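Local coordinates for leucyl-tRNA synthetase (Giardia intestinalis, PDB 3PZ6), which probably charges tRNA(Leu) with leucine using ATP, and is represented here by its CP1 editing domain, the part that deacylates mischarged tRNA, at residues A84-P89 against I183-P188. The protein carries 2 engineered substitutions. Sequence-based numbering, arbitrary orientation.
Sequences AATLRP and IVTSVP
Ile183 meets Ala84 through its backbone and its side chain. Its carbonyl O lies 3.3 Å from Ala84 CA, where the angle at the hydrogen is 134°, a bent CA-H...O contact. The same O is 3.6 Å from Ala85 N, and this pair is not a hydrogen bond. In the side chain, Ile183 CG2 touches Ala84 CB at 3.8 Å; with chi1 at -52°, CG2 is the branch anti to the backbone N, while CG1 stands beside that N. Val184 turns its CB away from 84-89, and its backbone bonds to Trp99 of strand 97-100. The axes of 84-86 and 183-186 approach to 5.0 Å at 61°, too steep for regular sheet pairing: 84-86 bonds through its backbone to strand 10-18, and 183-186 to strand 97-100. Both strands belong to the CP1 editing domain, and the Thr86-Leu87-Arg88-Pro89 run followed by Glu90 and Thr91 is consistent with the threonine-rich peptide that lines the editing pocket in related leucyl-tRNA synthetases. Thr185 points its CB toward strand 84-86. Its methyl CG2 reaches Ala84 CB at 3.9 Å, so Ala84 CB is touched by methyls from both Ile183 and Thr185. The OG1 atoms of Thr185 and Thr86 lie 4.3 Å apart, too far for a hydrogen bond. Thr86 OG1, anti to its own N, instead accepts from Arg88 N at 3.0 Å, an ST turn that holds OG1 in place. Both threonines also pack on Met92. From Ser186 onward the chain diverges from 84-89, and Val187 N donates to Asp194 OD2 of helix 192-202.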
loop_
_atom_site.group_PDB
_atom_site.type_symbol
_atom_site.label_atom_id
_atom_site.label_comp_id
_atom_site.label_asym_id
_atom_site.label_seq_id
_atom_site.Cartn_x
_atom_site.Cartn_y
_atom_site.Cartn_z
ATOM N N ALA A 84 -2.028 5.878 -1.145
ATOM C CA ALA A 84 -3.091 4.887 -1.153
ATOM C C ALA A 84 -4.173 5.262 -0.159
ATOM O O ALA A 84 -3.929 5.295 1.044
ATOM C CB ALA A 84 -2.527 3.516 -0.820
ATOM N N ALA A 85 -5.368 5.549 -0.668
ATOM C CA ALA A 85 -6.495 5.919 0.187
ATOM C C ALA A 85 -6.918 4.738 1.041
ATOM O O ALA A 85 -6.889 3.594 0.583
ATOM C CB ALA A 85 -7.672 6.406 -0.647
ATOM N N THR A 86 -7.293 5.023 2.285
ATOM C CA THR A 86 -7.858 4.021 3.180
ATOM C C THR A 86 -8.835 4.667 4.156
ATOM O O THR A 86 -8.671 5.823 4.558
ATOM C CB THR A 86 -6.762 3.220 3.955
ATOM O OG1 THR A 86 -7.382 2.228 4.783
ATOM C CG2 THR A 86 -5.918 4.130 4.826
ATOM N N LEU A 87 -9.855 3.906 4.519
ATOM C CA LEU A 87 -10.808 4.322 5.527
ATOM C C LEU A 87 -10.537 3.583 6.832
ATOM O O LEU A 87 -11.218 3.803 7.832
ATOM C CB LEU A 87 -12.239 4.045 5.050
ATOM C CG LEU A 87 -12.798 4.941 3.935
ATOM C CD1 LEU A 87 -14.096 4.358 3.391
ATOM C CD2 LEU A 87 -13.007 6.375 4.429
ATOM N N ARG A 88 -9.527 2.715 6.810
ATOM C CA ARG A 88 -9.238 1.825 7.935
ATOM C C ARG A 88 -7.784 1.920 8.390
ATOM O O ARG A 88 -7.014 0.989 8.171
ATOM C CB ARG A 88 -9.566 0.375 7.567
ATOM C CG ARG A 88 -10.999 0.123 7.117
ATOM C CD ARG A 88 -11.320 -1.357 7.224
ATOM N NE ARG A 88 -11.294 -1.780 8.622
ATOM C CZ ARG A 88 -11.335 -3.041 9.045
ATOM N NH1 ARG A 88 -11.399 -4.047 8.177
ATOM N NH2 ARG A 88 -11.309 -3.295 10.351
ATOM N N PRO A 89 -7.410 3.038 9.039
ATOM C CA PRO A 89 -6.017 3.260 9.434
ATOM C C PRO A 89 -5.505 2.287 10.505
ATOM O O PRO A 89 -4.291 2.144 10.667
ATOM C CB PRO A 89 -6.037 4.691 9.985
ATOM C CG PRO A 89 -7.426 4.886 10.465
ATOM C CD PRO A 89 -8.283 4.143 9.482
ATOM N N ILE A 183 -4.557 3.670 -6.095
ATOM C CA ILE A 183 -3.682 2.792 -5.326
ATOM C C ILE A 183 -4.407 2.398 -4.044
ATOM O O ILE A 183 -4.972 3.244 -3.358
ATOM C CB ILE A 183 -2.338 3.458 -4.994
ATOM C CG1 ILE A 183 -1.694 4.015 -6.269
ATOM C CG2 ILE A 183 -1.389 2.462 -4.302
ATOM C CD1 ILE A 183 -0.705 5.130 -6.028
ATOM N N VAL A 184 -4.409 1.102 -3.740
ATOM C CA VAL A 184 -5.134 0.573 -2.589
ATOM C C VAL A 184 -4.164 -0.183 -1.674
ATOM O O VAL A 184 -3.192 -0.783 -2.148
ATOM C CB VAL A 184 -6.304 -0.342 -3.041
ATOM C CG1 VAL A 184 -7.104 -0.825 -1.860
ATOM C CG2 VAL A 184 -7.230 0.398 -3.994
ATOM N N THR A 185 -4.415 -0.134 -0.368
ATOM C CA THR A 185 -3.626 -0.893 0.596
ATOM C C THR A 185 -4.056 -2.347 0.544
ATOM O O THR A 185 -5.141 -2.661 0.041
ATOM C CB THR A 185 -3.826 -0.382 2.039
ATOM O OG1 THR A 185 -5.186 -0.592 2.443
ATOM C CG2 THR A 185 -3.482 1.094 2.146
ATOM N N SER A 186 -3.203 -3.236 1.048
ATOM C CA SER A 186 -3.549 -4.645 1.119
ATOM C C SER A 186 -3.335 -5.199 2.508
ATOM O O SER A 186 -2.204 -5.250 2.995
ATOM C CB SER A 186 -2.773 -5.469 0.097
ATOM O OG SER A 186 -3.162 -6.838 0.152
ATOM N N VAL A 187 -4.437 -5.608 3.138
ATOM C CA VAL A 187 -4.407 -6.209 4.462
ATOM C C VAL A 187 -5.199 -7.524 4.423
ATOM O O VAL A 187 -6.356 -7.566 4.827
ATOM C CB VAL A 187 -4.968 -5.240 5.529
ATOM C CG1 VAL A 187 -4.746 -5.792 6.940
ATOM C CG2 VAL A 187 -4.326 -3.867 5.394
ATOM N N PRO A 188 -4.570 -8.605 3.915
ATOM C CA PRO A 188 -5.239 -9.884 3.667
ATOM C C PRO A 188 -5.860 -10.522 4.900
ATOM O O PRO A 188 -6.814 -11.277 4.770
ATOM C CB PRO A 188 -4.115 -10.777 3.147
ATOM C CG PRO A 188 -3.109 -9.865 2.634
ATOM C CD PRO A 188 -3.166 -8.641 3.478
#